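Local atomic coordinates of AcrH (Aeromonas hydrophila, PDB entry 3WXX), a protein that probably acts as a type III secretion chaperone, binding the translocator AopB and keeping it ready for secretion. Residues G74-A79 with A101-Q106; E109-E114 with T146-E151. The protein carries 1 engineered substitution. All blocks are in the same frame, centred on the assembly; numbering follows the deposited sequence.

Contact 1 (G74-A79 with A101-Q106); sequences GQFRLA and AECLLQ
With chi1 of -57° at Phe76 and -71° at Cys103, Phe76 CG and Cys103 SG each stand anti to their own carbonyl carbon, and this brings ring and sulfur together where two antiparallel neighbouring helices of the tetratricopeptide-repeat (TPR)-like helical fold meet. The sulfur of Cys103 lies at the edge of the Phe76 ring, near its plane, with SG 3.9 Å from CD1. This is a sulfur-aromatic contact at the ring's rim, not over its face. A small thiol suits this buried site, because the backbones come close: the CA atoms of Phe76 and Cys103 are 5.1 Å apart. Ala79, one turn further along its helix, offers only a methyl group, and its CB meets Cys103 SG at 4.0 Å. Gln106, a turn beyond Cys103, takes one face of the ring with its aliphatic part and makes a CH-pi contact, while the opposite face has Gly74 O above it, toward the rim. The guanidinium of Arg77 grazes Leu104 CD2 obliquely through NH1, while its NH2 is paired with Glu109. Gly74, at positive phi, closes the preceding helix in a Schellman motif. Gln106 CB stands 4.0 Å from the centroid of the Phe76 ring, 6° off its normal.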
loop_
_atom_site.group_PDB
_atom_site.type_symbol
_atom_site.label_atom_id
_atom_site.label_comp_id
_atom_site.label_asym_id
_atom_site.label_seq_id
_atom_site.Cartn_x
_atom_site.Cartn_y
_atom_site.Cartn_z
ATOM N N GLY A 74 -0.551 -12.574 12.308
ATOM C CA GLY A 74 -0.019 -11.859 13.468
ATOM C C GLY A 74 0.926 -10.710 13.151
ATOM O O GLY A 74 1.414 -10.078 14.054
ATOM N N GLN A 75 1.127 -10.402 11.878
ATOM C CA GLN A 75 1.919 -9.258 11.464
ATOM C C GLN A 75 1.125 -7.939 11.524
ATOM O O GLN A 75 0.824 -7.322 10.500
ATOM C CB GLN A 75 2.445 -9.535 10.046
ATOM C CG GLN A 75 3.598 -10.514 10.034
ATOM C CD GLN A 75 4.830 -9.971 10.770
ATOM O OE1 GLN A 75 5.039 -8.751 10.874
ATOM N NE2 GLN A 75 5.676 -10.872 11.245
ATOM N N PHE A 76 0.801 -7.494 12.726
ATOM C CA PHE A 76 -0.151 -6.378 12.917
ATOM C C PHE A 76 0.309 -5.029 12.405
ATOM O O PHE A 76 -0.485 -4.234 11.902
ATOM C CB PHE A 76 -0.527 -6.241 14.404
ATOM C CG PHE A 76 -1.104 -7.508 14.988
ATOM C CD1 PHE A 76 -2.327 -7.991 14.552
ATOM C CD2 PHE A 76 -0.416 -8.217 15.957
ATOM C CE1 PHE A 76 -2.842 -9.157 15.061
ATOM C CE2 PHE A 76 -0.933 -9.386 16.475
ATOM C CZ PHE A 76 -2.142 -9.855 16.026
ATOM N N ARG A 77 1.588 -4.760 12.562
ATOM C CA ARG A 77 2.154 -3.476 12.190
ATOM C C ARG A 77 2.100 -3.311 10.671
ATOM O O ARG A 77 1.755 -2.251 10.152
ATOM C CB ARG A 77 3.605 -3.416 12.682
ATOM C CG ARG A 77 4.278 -2.085 12.763
ATOM C CD ARG A 77 3.501 -1.045 13.556
ATOM N NE ARG A 77 3.940 -1.016 14.942
ATOM C CZ ARG A 77 3.434 -0.197 15.862
ATOM N NH1 ARG A 77 2.449 0.649 15.541
ATOM N NH2 ARG A 77 3.903 -0.237 17.109
ATOM N N LEU A 78 2.507 -4.367 9.971
ATOM C CA LEU A 78 2.537 -4.378 8.516
ATOM C C LEU A 78 1.136 -4.356 7.933
ATOM O O LEU A 78 0.918 -3.831 6.860
ATOM C CB LEU A 78 3.266 -5.620 8.007
ATOM C CG LEU A 78 4.766 -5.797 8.326
ATOM C CD1 LEU A 78 5.417 -6.838 7.417
ATOM C CD2 LEU A 78 5.538 -4.486 8.242
ATOM N N ALA A 79 0.184 -4.935 8.657
ATOM C CA ALA A 79 -1.213 -4.898 8.260
ATOM C C ALA A 79 -1.780 -3.487 8.319
ATOM O O ALA A 79 -2.491 -3.054 7.403
ATOM C CB ALA A 79 -2.006 -5.826 9.147
ATOM N N ALA A 101 -7.686 -0.751 13.537
ATOM C CA ALA A 101 -7.877 -0.530 14.974
ATOM C C ALA A 101 -7.657 -1.821 15.757
ATOM O O ALA A 101 -7.030 -1.815 16.792
ATOM C CB ALA A 101 -9.270 0.043 15.248
ATOM N N GLU A 102 -8.201 -2.924 15.261
ATOM C CA GLU A 102 -8.024 -4.220 15.889
ATOM C C GLU A 102 -6.564 -4.493 16.027
ATOM O O GLU A 102 -6.098 -4.870 17.090
ATOM C CB GLU A 102 -8.615 -5.343 15.057
ATOM C CG GLU A 102 -10.128 -5.343 14.935
ATOM C CD GLU A 102 -10.637 -6.588 14.216
ATOM O OE1 GLU A 102 -9.954 -7.053 13.266
ATOM O OE2 GLU A 102 -11.739 -7.080 14.584
ATOM N N CYS A 103 -5.845 -4.292 14.936
ATOM C CA CYS A 103 -4.400 -4.456 14.921
ATOM C C CYS A 103 -3.730 -3.533 15.932
ATOM O O CYS A 103 -2.902 -3.966 16.731
ATOM C CB CYS A 103 -3.876 -4.213 13.510
ATOM S SG CYS A 103 -4.320 -5.536 12.351
ATOM N N LEU A 104 -4.115 -2.267 15.946
ATOM C CA LEU A 104 -3.559 -1.297 16.929
ATOM C C LEU A 104 -3.777 -1.697 18.370
ATOM O O LEU A 104 -2.870 -1.619 19.172
ATOM C CB LEU A 104 -4.099 0.090 16.682
ATOM C CG LEU A 104 -3.514 0.714 15.400
ATOM C CD1 LEU A 104 -4.209 2.017 15.070
ATOM C CD2 LEU A 104 -2.016 0.957 15.527
ATOM N N LEU A 105 -4.958 -2.229 18.666
ATOM C CA LEU A 105 -5.304 -2.688 20.014
ATOM C C LEU A 105 -4.437 -3.844 20.441
ATOM O O LEU A 105 -4.054 -3.920 21.589
ATOM C CB LEU A 105 -6.792 -3.112 20.090
ATOM C CG LEU A 105 -7.284 -3.689 21.437
ATOM C CD1 LEU A 105 -7.086 -2.689 22.569
ATOM C CD2 LEU A 105 -8.731 -4.071 21.306
ATOM N N GLN A 106 -4.178 -4.770 19.527
ATOM C CA GLN A 106 -3.304 -5.884 19.812
ATOM C C GLN A 106 -1.896 -5.415 20.143
ATOM O O GLN A 106 -1.179 -6.114 20.835
ATOM C CB GLN A 106 -3.256 -6.853 18.631
ATOM C CG GLN A 106 -4.543 -7.638 18.491
ATOM C CD GLN A 106 -4.773 -8.595 19.640
ATOM O OE1 GLN A 106 -5.808 -8.514 20.280
ATOM N NE2 GLN A 106 -3.807 -9.477 19.935
#

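Contact 2 (E109-E114 with T146-E151); sequences ELEGAE and TKKDME
Lys148 and Glu111 join across the surface through side chains that meet at about a right angle, in a helix-to-helix salt bridge within the TPR-like helical array. Lys148 sends CG opposite its backbone N (chi1 -180°) and bends at chi2, after which the chain runs almost straight to the ammonium group. Glu111 starts differently, with CG anti to its carbonyl carbon, and then turns at chi2 (71°), which swings the carboxylate toward the partner helix although its CB does not point there. Lys148 NZ donates to Glu111 OE2 at 3.2 Å, and the oxygen accepts with its anti lone pair. The same nitrogen bonds Glu151 OE1 at 3.1 Å, nearly along that C-O bond, so one lysine bridges two acids. Glu111 OE2 and Glu151 OE1 are only 4.4 Å apart, and the ammonium probably offsets their mutual repulsion. Beside this polar network Leu110 supplies the apolar part, a branched side chain whose CD1 methyl reaches the helix backbone, 3.7 Å from Lys148 CA. Leu110 also touches Leu105 of helix 95-106, while Ala113 and Glu114 meet Val144 of helix 131-149, so the start of helix 110-126 is held between the helix before it and the helix after it.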
loop_
_atom_site.group_PDB
_atom_site.type_symbol
_atom_site.label_atom_id
_atom_site.label_comp_id
_atom_site.label_asym_id
_atom_site.label_seq_id
_atom_site.Cartn_x
_atom_site.Cartn_y
_atom_site.Cartn_z
ATOM N N GLU A 109 -1.585 0.119 21.167
ATOM C CA GLU A 109 -1.717 1.510 20.767
ATOM C C GLU A 109 -3.166 1.975 20.826
ATOM O O GLU A 109 -3.875 2.026 19.828
ATOM C CB GLU A 109 -1.037 1.769 19.425
ATOM C CG GLU A 109 0.373 2.266 19.627
ATOM C CD GLU A 109 1.299 1.871 18.505
ATOM O OE1 GLU A 109 1.128 2.400 17.371
ATOM O OE2 GLU A 109 2.191 1.036 18.776
ATOM N N LEU A 110 -3.566 2.371 22.027
ATOM C CA LEU A 110 -4.968 2.646 22.312
ATOM C C LEU A 110 -5.432 3.922 21.674
ATOM O O LEU A 110 -6.541 3.980 21.183
ATOM C CB LEU A 110 -5.245 2.642 23.813
ATOM C CG LEU A 110 -4.733 1.370 24.539
ATOM C CD1 LEU A 110 -5.241 1.349 25.972
ATOM C CD2 LEU A 110 -5.075 0.051 23.842
ATOM N N GLU A 111 -4.574 4.914 21.596
ATOM C CA GLU A 111 -4.991 6.214 21.097
ATOM C C GLU A 111 -5.370 6.061 19.644
ATOM O O GLU A 111 -6.315 6.677 19.173
ATOM C CB GLU A 111 -3.904 7.281 21.255
ATOM C CG GLU A 111 -3.400 7.504 22.684
ATOM C CD GLU A 111 -2.537 6.350 23.236
ATOM O OE1 GLU A 111 -1.893 5.601 22.450
ATOM O OE2 GLU A 111 -2.513 6.179 24.482
ATOM N N GLY A 112 -4.610 5.251 18.923
ATOM C CA GLY A 112 -4.879 5.016 17.503
ATOM C C GLY A 112 -5.936 3.962 17.242
ATOM O O GLY A 112 -6.758 4.112 16.345
ATOM N N ALA A 113 -5.929 2.903 18.046
ATOM C CA ALA A 113 -7.082 1.999 18.087
ATOM C C ALA A 113 -8.376 2.819 18.222
ATOM O O ALA A 113 -9.320 2.577 17.508
ATOM C CB ALA A 113 -6.955 0.982 19.221
ATOM N N GLU A 114 -8.394 3.798 19.109
ATOM C CA GLU A 114 -9.588 4.601 19.308
ATOM C C GLU A 114 -9.989 5.324 18.041
ATOM O O GLU A 114 -11.173 5.346 17.663
ATOM C CB GLU A 114 -9.426 5.614 20.444
ATOM C CG GLU A 114 -10.716 6.402 20.679
ATOM C CD GLU A 114 -10.609 7.478 21.747
ATOM O OE1 GLU A 114 -9.811 7.321 22.688
ATOM O OE2 GLU A 114 -11.354 8.474 21.642
ATOM N N THR A 146 -12.309 2.468 27.552
ATOM C CA THR A 146 -12.291 2.003 28.927
ATOM C C THR A 146 -10.920 1.378 29.289
ATOM O O THR A 146 -10.413 1.602 30.363
ATOM C CB THR A 146 -13.540 1.092 29.180
ATOM O OG1 THR A 146 -14.710 1.925 29.280
ATOM C CG2 THR A 146 -13.430 0.291 30.419
ATOM N N LYS A 147 -10.330 0.610 28.377
ATOM C CA LYS A 147 -8.983 0.055 28.550
ATOM C C LYS A 147 -7.966 1.208 28.645
ATOM O O LYS A 147 -6.964 1.125 29.358
ATOM C CB LYS A 147 -8.682 -0.882 27.360
ATOM C CG LYS A 147 -7.521 -1.853 27.525
ATOM C CD LYS A 147 -7.717 -3.127 26.688
ATOM C CE LYS A 147 -8.098 -4.349 27.532
ATOM N NZ LYS A 147 -8.720 -5.474 26.766
ATOM N N LYS A 148 -8.282 2.298 27.949
ATOM C CA LYS A 148 -7.480 3.535 27.938
ATOM C C LYS A 148 -7.510 4.175 29.327
ATOM O O LYS A 148 -6.457 4.436 29.877
ATOM C CB LYS A 148 -8.002 4.515 26.852
ATOM C CG LYS A 148 -7.297 5.862 26.669
ATOM C CD LYS A 148 -5.794 5.847 26.946
ATOM C CE LYS A 148 -5.089 7.171 26.679
ATOM N NZ LYS A 148 -3.702 7.148 27.238
ATOM N N ASP A 149 -8.712 4.405 29.880
ATOM C CA ASP A 149 -8.915 4.875 31.280
ATOM C C ASP A 149 -8.254 4.047 32.387
ATOM O O ASP A 149 -7.916 4.609 33.416
ATOM C CB ASP A 149 -10.413 4.953 31.625
ATOM C CG ASP A 149 -11.162 6.073 30.868
ATOM O OD1 ASP A 149 -10.517 6.957 30.267
ATOM O OD2 ASP A 149 -12.412 6.062 30.863
HETATM N N MSE A 150 -8.113 2.731 32.217
HETATM C CA MSE A 150 -7.454 1.870 33.237
HETATM C C MSE A 150 -5.996 1.657 32.944
HETATM O O MSE A 150 -5.510 0.524 33.044
HETATM C CB MSE A 150 -8.058 0.471 33.445
HETATM C CG MSE A 150 -9.566 0.567 33.655
HETATM SE SE MSE A 150 -10.076 0.361 35.563
HETATM C CE MSE A 150 -9.248 -1.391 35.960
ATOM N N GLU A 151 -5.253 2.720 32.639
ATOM C CA GLU A 151 -3.896 2.528 32.168
ATOM C C GLU A 151 -2.871 2.930 33.220
ATOM O O GLU A 151 -2.248 2.060 33.841
ATOM C CB GLU A 151 -3.667 3.250 30.846
ATOM C CG GLU A 151 -2.736 2.491 29.921
ATOM C CD GLU A 151 -2.503 3.207 28.596
ATOM O OE1 GLU A 151 -2.857 4.407 28.455
ATOM O OE2 GLU A 151 -1.958 2.560 27.687
#

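In the fold
Along the chain the two contacts come in series. Contact 1 joins the start of helix 76-89 to the end of helix 95-106, closing the loop of 21 residues between its segments. Contact 2 follows, joining the start of helix 110-126 to the end of helix 131-149 across 31 intervening residues. The loops neither nest nor cross, but they adjoin: the turn after helix 95-106 leads straight into helix 110-126. Salt bridge Arg77 to Glu109 and a probable hydrogen bond from Glu109 N to Leu104 O bind the two contacts, whose centres lie about 14 Å apart. Each closes one of two successive helical hairpins, the bonds between them help join these at the C-terminal end, and AopB touches the first through Gln75, Leu78 and Leu104.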